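Diketoreductase (Acinetobacter baylyi, PDB 4E12) reduces dicarbonyl compounds with NADH as cofactor and probably also interconverts (3S)-3-hydroxyacyl-CoA and 3-oxoacyl-CoA. Local coordinates at residues V14-Q22 with H143-N151; D77-D85 with T105-A113. One frame throughout, in Å; residues are numbered along the deposited sequence.

Contact 1 (V14-Q22 with H143-N151); sequences VLGSQIAFQ and HFANHVWVN. With SO4 (sulfate ion), chain H; SO4 (sulfate ion), chain J.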
loop_
_atom_site.group_PDB
_atom_site.type_symbol
_atom_site.label_atom_id
_atom_site.label_comp_id
_atom_site.label_asym_id
_atom_site.label_seq_id
_atom_site.Cartn_x
_atom_site.Cartn_y
_atom_site.Cartn_z
ATOM N N VAL A 14 11.796 24.509 -1.998
ATOM C CA VAL A 14 10.431 23.992 -2.031
ATOM C C VAL A 14 9.924 23.622 -0.629
ATOM O O VAL A 14 8.841 24.055 -0.225
ATOM C CB VAL A 14 10.331 22.764 -2.973
ATOM C CG1 VAL A 14 8.956 22.130 -2.875
ATOM C CG2 VAL A 14 10.614 23.185 -4.416
ATOM N N LEU A 15 10.715 22.844 0.112
ATOM C CA LEU A 15 10.319 22.386 1.439
ATOM C C LEU A 15 10.473 23.466 2.507
ATOM O O LEU A 15 9.580 23.645 3.331
ATOM C CB LEU A 15 11.086 21.136 1.859
ATOM C CG LEU A 15 10.852 19.885 1.008
ATOM C CD1 LEU A 15 11.859 18.793 1.359
ATOM C CD2 LEU A 15 9.425 19.403 1.207
ATOM N N GLY A 16 11.602 24.159 2.526
ATOM C CA GLY A 16 11.789 25.207 3.514
ATOM C C GLY A 16 10.749 26.317 3.431
ATOM O O GLY A 16 10.307 26.853 4.450
ATOM N N SER A 17 10.356 26.683 2.223
ATOM C CA SER A 17 9.405 27.786 2.087
ATOM C C SER A 17 8.014 27.361 2.562
ATOM O O SER A 17 7.318 28.155 3.193
ATOM C CB SER A 17 9.349 28.348 0.664
ATOM O OG SER A 17 8.837 27.390 -0.234
ATOM N N GLN A 18 7.606 26.124 2.283
ATOM C CA GLN A 18 6.310 25.641 2.783
ATOM C C GLN A 18 6.296 25.572 4.306
ATOM O O GLN A 18 5.307 25.932 4.946
ATOM C CB GLN A 18 5.988 24.257 2.228
ATOM C CG GLN A 18 5.844 24.236 0.736
ATOM C CD GLN A 18 5.458 22.882 0.187
ATOM O OE1 GLN A 18 4.682 22.135 0.787
ATOM N NE2 GLN A 18 6.007 22.559 -0.965
ATOM N N ILE A 19 7.388 25.087 4.889
ATOM C CA ILE A 19 7.468 24.950 6.332
ATOM C C ILE A 19 7.401 26.330 6.972
ATOM O O ILE A 19 6.693 26.540 7.960
ATOM C CB ILE A 19 8.786 24.254 6.755
ATOM C CG1 ILE A 19 8.811 22.809 6.238
ATOM C CG2 ILE A 19 8.960 24.337 8.267
ATOM C CD1 ILE A 19 10.136 22.079 6.459
ATOM N N ALA A 20 8.142 27.263 6.391
ATOM C CA ALA A 20 8.187 28.626 6.889
ATOM C C ALA A 20 6.823 29.282 6.770
ATOM O O ALA A 20 6.360 29.927 7.716
ATOM C CB ALA A 20 9.254 29.422 6.149
ATOM N N PHE A 21 6.153 29.082 5.635
ATOM C CA PHE A 21 4.879 29.731 5.405
ATOM C C PHE A 21 3.788 29.156 6.282
ATOM O O PHE A 21 3.030 29.910 6.878
ATOM C CB PHE A 21 4.444 29.702 3.934
ATOM C CG PHE A 21 3.338 30.672 3.638
ATOM C CD1 PHE A 21 3.634 31.979 3.257
ATOM C CD2 PHE A 21 1.998 30.288 3.753
ATOM C CE1 PHE A 21 2.604 32.906 2.989
ATOM C CE2 PHE A 21 0.967 31.196 3.490
ATOM C CZ PHE A 21 1.267 32.506 3.106
ATOM N N GLN A 22 3.689 27.833 6.348
ATOM C CA GLN A 22 2.758 27.171 7.252
ATOM C C GLN A 22 2.941 27.686 8.685
ATOM O O GLN A 22 1.975 27.946 9.409
ATOM C CB GLN A 22 2.976 25.647 7.207
ATOM C CG GLN A 22 1.966 24.827 8.034
ATOM C CD GLN A 22 0.555 24.803 7.456
ATOM O OE1 GLN A 22 0.286 25.363 6.390
ATOM N NE2 GLN A 22 -0.354 24.148 8.165
ATOM N N HIS A 143 9.827 15.993 10.132
ATOM C CA HIS A 143 9.819 15.681 8.718
ATOM C C HIS A 143 8.441 15.928 8.142
ATOM O O HIS A 143 7.448 15.349 8.593
ATOM C CB HIS A 143 10.233 14.225 8.519
ATOM C CG HIS A 143 10.375 13.820 7.081
ATOM N ND1 HIS A 143 9.584 12.850 6.505
ATOM C CD2 HIS A 143 11.210 14.255 6.107
ATOM C CE1 HIS A 143 9.925 12.704 5.235
ATOM N NE2 HIS A 143 10.909 13.545 4.969
ATOM N N PHE A 144 8.404 16.808 7.156
ATOM C CA PHE A 144 7.183 17.218 6.460
ATOM C C PHE A 144 7.067 16.518 5.103
ATOM O O PHE A 144 8.024 15.918 4.610
ATOM C CB PHE A 144 7.239 18.726 6.214
ATOM C CG PHE A 144 7.264 19.538 7.468
ATOM C CD1 PHE A 144 8.441 19.686 8.196
ATOM C CD2 PHE A 144 6.108 20.161 7.927
ATOM C CE1 PHE A 144 8.459 20.447 9.369
ATOM C CE2 PHE A 144 6.122 20.914 9.084
ATOM C CZ PHE A 144 7.294 21.059 9.807
ATOM N N ALA A 145 5.896 16.639 4.480
ATOM C CA ALA A 145 5.662 16.064 3.163
ATOM C C ALA A 145 5.341 17.185 2.183
ATOM O O ALA A 145 4.691 18.162 2.558
ATOM C CB ALA A 145 4.490 15.097 3.232
ATOM N N ASN A 146 5.761 17.048 0.929
ATOM C CA ASN A 146 5.522 18.110 -0.057
ATOM C C ASN A 146 4.016 18.469 -0.079
ATOM O O ASN A 146 3.152 17.587 -0.005
ATOM C CB ASN A 146 5.999 17.658 -1.438
ATOM C CG ASN A 146 6.102 18.805 -2.424
ATOM O OD1 ASN A 146 6.148 19.976 -2.036
ATOM N ND2 ASN A 146 6.127 18.475 -3.709
ATOM N N HIS A 147 3.716 19.767 -0.172
ATOM C CA HIS A 147 2.350 20.285 -0.047
ATOM C C HIS A 147 1.832 20.129 1.377
ATOM O O HIS A 147 0.809 19.480 1.614
ATOM C CB HIS A 147 1.412 19.629 -1.064
ATOM C CG HIS A 147 1.759 19.943 -2.486
ATOM N ND1 HIS A 147 0.832 19.913 -3.505
ATOM C CD2 HIS A 147 2.935 20.298 -3.057
ATOM C CE1 HIS A 147 1.422 20.232 -4.642
ATOM N NE2 HIS A 147 2.698 20.472 -4.398
ATOM N N VAL A 148 2.539 20.760 2.312
ATOM C CA VAL A 148 2.297 20.593 3.741
ATOM C C VAL A 148 0.904 21.048 4.162
ATOM O O VAL A 148 0.387 20.575 5.173
ATOM C CB VAL A 148 3.340 21.353 4.603
ATOM C CG1 VAL A 148 4.755 20.922 4.241
ATOM C CG2 VAL A 148 3.159 22.859 4.455
ATOM N N TRP A 149 0.306 21.971 3.416
ATOM C CA TRP A 149 -1.012 22.475 3.785
ATOM C C TRP A 149 -2.071 21.385 3.615
ATOM O O TRP A 149 -3.096 21.399 4.303
ATOM C CB TRP A 149 -1.393 23.716 2.960
ATOM C CG TRP A 149 -1.450 23.446 1.494
ATOM C CD1 TRP A 149 -2.526 22.997 0.772
ATOM C CD2 TRP A 149 -0.376 23.593 0.564
ATOM N NE1 TRP A 149 -2.180 22.850 -0.548
ATOM C CE2 TRP A 149 -0.864 23.205 -0.705
ATOM C CE3 TRP A 149 0.957 24.005 0.680
ATOM C CZ2 TRP A 149 -0.061 23.214 -1.855
ATOM C CZ3 TRP A 149 1.757 24.015 -0.463
ATOM C CH2 TRP A 149 1.243 23.622 -1.712
ATOM N N VAL A 150 -1.819 20.441 2.707
ATOM C CA VAL A 150 -2.768 19.361 2.426
ATOM C C VAL A 150 -2.271 17.995 2.933
ATOM O O VAL A 150 -3.000 17.274 3.624
ATOM C CB VAL A 150 -3.136 19.307 0.916
ATOM C CG1 VAL A 150 -1.888 19.140 0.063
ATOM C CG2 VAL A 150 -4.121 18.188 0.655
ATOM N N ASN A 151 -1.032 17.644 2.611
ATOM C CA ASN A 151 -0.428 16.427 3.154
ATOM C C ASN A 151 0.239 16.834 4.451
ATOM O O ASN A 151 1.455 17.044 4.500
ATOM C CB ASN A 151 0.613 15.893 2.177
ATOM C CG ASN A 151 0.028 15.634 0.809
ATOM O OD1 ASN A 151 -1.120 15.194 0.688
ATOM N ND2 ASN A 151 0.796 15.933 -0.234
HETATM S S SO4 H . 14.385 22.031 -1.822
HETATM O O1 SO4 H . 14.350 20.593 -2.151
HETATM O O2 SO4 H . 13.450 22.293 -0.711
HETATM O O3 SO4 H . 15.751 22.417 -1.429
HETATM O O4 SO4 H . 13.982 22.811 -3.010
HETATM S S SO4 J . 5.995 21.513 -6.111
HETATM O O1 SO4 J . 5.661 21.691 -4.684
HETATM O O2 SO4 J . 6.585 22.768 -6.627
HETATM O O3 SO4 J . 4.761 21.186 -6.857
HETATM O O4 SO4 J . 6.970 20.409 -6.260
#
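Two backbone amides converge on the side-chain oxygen of Gln18: Val148 N lies 3.0 Å from Gln18 OE1, almost straight off the end of its C=O bond (170°), and His147 N adds a shorter but strongly bent, weak bond. Gln18 belongs to the first helix of the Rossmann fold, which follows the glycine-rich turn of the dinucleotide site, and it ties this helix to the loop after strand 139-144. The other end of the amide gives Gln18 NE2 to Asn146 OD1 at 2.8 Å, so three loop residues fix the rotation of one buried group. Its chain, extended beyond CG (chi2 -177°), carries the amide across to the loop, with Gln18 CB packed on both methyls of Val148.

Ile19, the next residue, lies over a face of the Phe144 ring, CG1 3.8 Å from the centroid, while Ile19 CD1 reaches CD1 of that ring. The amide of Gln22 is hydrogen-bonded to the Tyr54 hydroxyl and Ile177 O, and Gln22 CB packs on Val148 CG2.

At the helix start, Val14 and Leu15, both NAD(+)-binding residues, hold a sulfate through their amides, Leu15 N to O2 at 2.9 Å; no cofactor is bound here. On strand 139-144, His143, predicted to matter for catalysis, bonds to Ser122 and Glu155 without touching the helix. A second sulfate is bound by the loop, with His147 NE2 3.3 Å from its O3 in a nearly linear bond.

Contact 2 (D77-D85 with T105-A113); sequences DDLAQAVKD and TKLGELAPA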
loop_
_atom_site.group_PDB
_atom_site.type_symbol
_atom_site.label_atom_id
_atom_site.label_comp_id
_atom_site.label_asym_id
_atom_site.label_seq_id
_atom_site.Cartn_x
_atom_site.Cartn_y
_atom_site.Cartn_z
ATOM N N ASP A 77 20.129 36.806 5.771
ATOM C CA ASP A 77 21.224 36.010 5.224
ATOM C C ASP A 77 22.430 36.084 6.140
ATOM O O ASP A 77 23.575 35.916 5.714
ATOM C CB ASP A 77 21.571 36.374 3.771
ATOM C CG ASP A 77 22.143 37.776 3.611
ATOM O OD1 ASP A 77 22.199 38.565 4.588
ATOM O OD2 ASP A 77 22.535 38.090 2.466
ATOM N N ASP A 78 22.154 36.330 7.413
ATOM C CA ASP A 78 23.181 36.364 8.437
ATOM C C ASP A 78 22.763 35.351 9.500
ATOM O O ASP A 78 21.891 35.636 10.319
ATOM C CB ASP A 78 23.243 37.776 9.031
ATOM C CG ASP A 78 24.304 37.921 10.112
ATOM O OD1 ASP A 78 24.853 36.900 10.579
ATOM O OD2 ASP A 78 24.584 39.075 10.493
ATOM N N LEU A 79 23.373 34.168 9.482
ATOM C CA LEU A 79 22.931 33.069 10.348
ATOM C C LEU A 79 22.855 33.477 11.825
ATOM O O LEU A 79 21.852 33.216 12.502
ATOM C CB LEU A 79 23.829 31.837 10.145
ATOM C CG LEU A 79 23.460 30.542 10.866
ATOM C CD1 LEU A 79 22.043 30.120 10.502
ATOM C CD2 LEU A 79 24.451 29.455 10.480
ATOM N N ALA A 80 23.905 34.133 12.322
ATOM C CA ALA A 80 23.949 34.579 13.709
ATOM C C ALA A 80 22.731 35.432 14.048
ATOM O O ALA A 80 22.091 35.225 15.084
ATOM C CB ALA A 80 25.236 35.368 13.967
ATOM N N GLN A 81 22.421 36.395 13.181
ATOM C CA GLN A 81 21.267 37.270 13.368
ATOM C C GLN A 81 19.962 36.497 13.179
ATOM O O GLN A 81 18.976 36.753 13.872
ATOM C CB GLN A 81 21.319 38.439 12.374
ATOM C CG GLN A 81 22.500 39.374 12.603
ATOM C CD GLN A 81 22.463 40.012 13.985
ATOM O OE1 GLN A 81 21.400 40.417 14.461
ATOM N NE2 GLN A 81 23.618 40.085 14.645
ATOM N N ALA A 82 19.957 35.557 12.232
ATOM C CA ALA A 82 18.755 34.775 11.936
ATOM C C ALA A 82 18.284 33.938 13.125
ATOM O O ALA A 82 17.086 33.677 13.272
ATOM C CB ALA A 82 18.996 33.875 10.743
ATOM N N VAL A 83 19.208 33.492 13.963
ATOM C CA VAL A 83 18.828 32.578 15.038
ATOM C C VAL A 83 19.048 33.148 16.439
ATOM O O VAL A 83 19.014 32.398 17.419
ATOM C CB VAL A 83 19.614 31.260 14.949
ATOM C CG1 VAL A 83 19.387 30.585 13.600
ATOM C CG2 VAL A 83 21.092 31.512 15.197
ATOM N N LYS A 84 19.268 34.455 16.547
ATOM C CA LYS A 84 19.694 35.043 17.813
ATOM C C LYS A 84 18.702 34.843 18.954
ATOM O O LYS A 84 19.109 34.714 20.111
ATOM C CB LYS A 84 20.032 36.529 17.656
ATOM C CG LYS A 84 18.872 37.409 17.237
ATOM C CD LYS A 84 19.338 38.855 17.060
ATOM C CE LYS A 84 18.214 39.764 16.587
ATOM N NZ LYS A 84 18.689 41.158 16.341
ATOM N N ASP A 85 17.412 34.822 18.644
ATOM C CA ASP A 85 16.402 34.662 19.681
ATOM C C ASP A 85 15.451 33.527 19.293
ATOM O O ASP A 85 14.285 33.518 19.695
ATOM C CB ASP A 85 15.611 35.966 19.861
ATOM C CG ASP A 85 14.747 35.965 21.123
ATOM O OD1 ASP A 85 15.043 35.189 22.058
ATOM O OD2 ASP A 85 13.766 36.734 21.177
ATOM N N THR A 105 27.389 22.895 12.951
ATOM C CA THR A 105 28.502 23.295 13.809
ATOM C C THR A 105 28.415 24.770 14.157
ATOM O O THR A 105 28.611 25.162 15.312
ATOM C CB THR A 105 29.840 22.956 13.182
ATOM O OG1 THR A 105 29.912 21.536 13.024
ATOM C CG2 THR A 105 30.979 23.408 14.088
ATOM N N LYS A 106 28.089 25.580 13.158
ATOM C CA LYS A 106 27.907 27.004 13.349
ATOM C C LYS A 106 26.670 27.247 14.191
ATOM O O LYS A 106 26.708 27.976 15.187
ATOM C CB LYS A 106 27.735 27.681 11.995
ATOM C CG LYS A 106 28.897 27.464 11.068
ATOM C CD LYS A 106 28.575 27.946 9.678
ATOM C CE LYS A 106 29.697 27.623 8.718
ATOM N NZ LYS A 106 29.349 28.044 7.341
ATOM N N LEU A 107 25.569 26.615 13.787
ATOM C CA LEU A 107 24.279 26.819 14.424
ATOM C C LEU A 107 24.405 26.537 15.916
ATOM O O LEU A 107 23.910 27.298 16.750
ATOM C CB LEU A 107 23.221 25.895 13.786
ATOM C CG LEU A 107 21.748 26.109 14.144
ATOM C CD1 LEU A 107 21.260 27.467 13.624
ATOM C CD2 LEU A 107 20.915 24.980 13.550
ATOM N N GLY A 108 25.071 25.438 16.254
ATOM C CA GLY A 108 25.242 25.098 17.653
ATOM C C GLY A 108 25.951 26.188 18.435
ATOM O O GLY A 108 25.704 26.366 19.632
ATOM N N GLU A 109 26.829 26.919 17.751
ATOM C CA GLU A 109 27.586 28.013 18.361
ATOM C C GLU A 109 26.751 29.285 18.424
ATOM O O GLU A 109 26.730 29.981 19.442
ATOM C CB GLU A 109 28.857 28.296 17.556
ATOM C CG GLU A 109 29.821 27.120 17.453
ATOM C CD GLU A 109 31.032 27.422 16.582
ATOM O OE1 GLU A 109 31.035 28.470 15.898
ATOM O OE2 GLU A 109 31.980 26.608 16.579
ATOM N N LEU A 110 26.055 29.577 17.330
ATOM C CA LEU A 110 25.356 30.843 17.173
ATOM C C LEU A 110 24.014 30.918 17.901
ATOM O O LEU A 110 23.557 32.003 18.265
ATOM C CB LEU A 110 25.169 31.136 15.689
ATOM C CG LEU A 110 26.461 31.136 14.874
ATOM C CD1 LEU A 110 26.169 31.402 13.406
ATOM C CD2 LEU A 110 27.413 32.186 15.421
ATOM N N ALA A 111 23.363 29.782 18.117
ATOM C CA ALA A 111 22.028 29.824 18.685
ATOM C C ALA A 111 22.035 29.862 20.205
ATOM O O ALA A 111 22.873 29.226 20.853
ATOM C CB ALA A 111 21.204 28.637 18.193
ATOM N N PRO A 112 21.104 30.627 20.799
ATOM C CA PRO A 112 21.061 30.652 22.260
ATOM C C PRO A 112 20.802 29.241 22.805
ATOM O O PRO A 112 20.267 28.380 22.102
ATOM C CB PRO A 112 19.911 31.617 22.562
ATOM C CG PRO A 112 19.042 31.567 21.348
ATOM C CD PRO A 112 19.978 31.359 20.193
ATOM N N ALA A 113 21.203 28.994 24.046
ATOM C CA ALA A 113 21.138 27.652 24.612
ATOM C C ALA A 113 19.730 27.050 24.556
ATOM O O ALA A 113 19.572 25.825 24.551
ATOM C CB ALA A 113 21.659 27.659 26.041
#
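Leu79, the first residue of the single-turn helix 79-82, sets its branched end against helix 97-110, the helix between strands 88-91 and 116-119 of the Rossmann-type domain. With CG anti to the backbone N (chi1 -175°), the side chain crosses Leu110 at about a right angle, Leu79 CG lying 3.8 Å from Leu110 CD1. Its two methyls have different neighbours: CD2 sits between Leu110 CD1 and the CB of Lys106, at the base of a side chain whose amine leads away, whereas CD1 approaches Leu107 CD1 at 4.2 Å.

Ala80 follows, where the two backbones come close: its CA is 5.3 Å from that of Leu110. Both Leu110 methyls reach Ala80 CB, and Leu110 CD1 also lies 3.7 Å from Ala80 N.

Val83, the first residue to leave helical geometry, divides its branches between two targets. Val83 CG1 packs on Leu107 CD1 at 3.6 Å, and CG2 faces the chain at Leu110 and Ala111. Beneath this layer is the central sheet: Leu79 and Leu107 touch Leu10, Val83 and Leu107 touch Val89, and Leu107 and Ala111 rest on Phe117.

Beyond Val83 the chain passes the ring of Pro112. Val83 O approaches Pro112 CD at 3.1 Å and Lys84 O approaches Pro112 CG at 3.4 Å, contacts that involve no hydrogen bond. Asp85 closes the segment with its CA near the same ring, its carboxylate turned to a salt bridge with Lys114.

No hydrogen bond crosses between 77-85 and 105-113. Their association rests on branched aliphatic groups and one proline ring fitting together over the sheet, so the fit of apolar surfaces, rather than directed polar bonds, probably sets how the two segments lie against each other.

How the contacts relate
Both contacts belong to the NAD-binding domain and share its central sheet, yet they do not touch: their centres are 23 Å apart and their nearest atoms about 11 Å. Along the chain contact 2 is nested within contact 1, since 77-85 and 105-113 both fall between 14-22 and 143-151. Strand 6-10 connects them, leading into helix 14-25 of contact 1 and lending side chains that touch contact 2. Contact 1 holds the first helix to the loop following strand 139-144, beside residues of the NAD(+) site; contact 2 joins helices 79-82 and 97-110 farther from the chain's centre. Contact 1 thus joins parts 121 residues apart, contact 2 parts 20 apart.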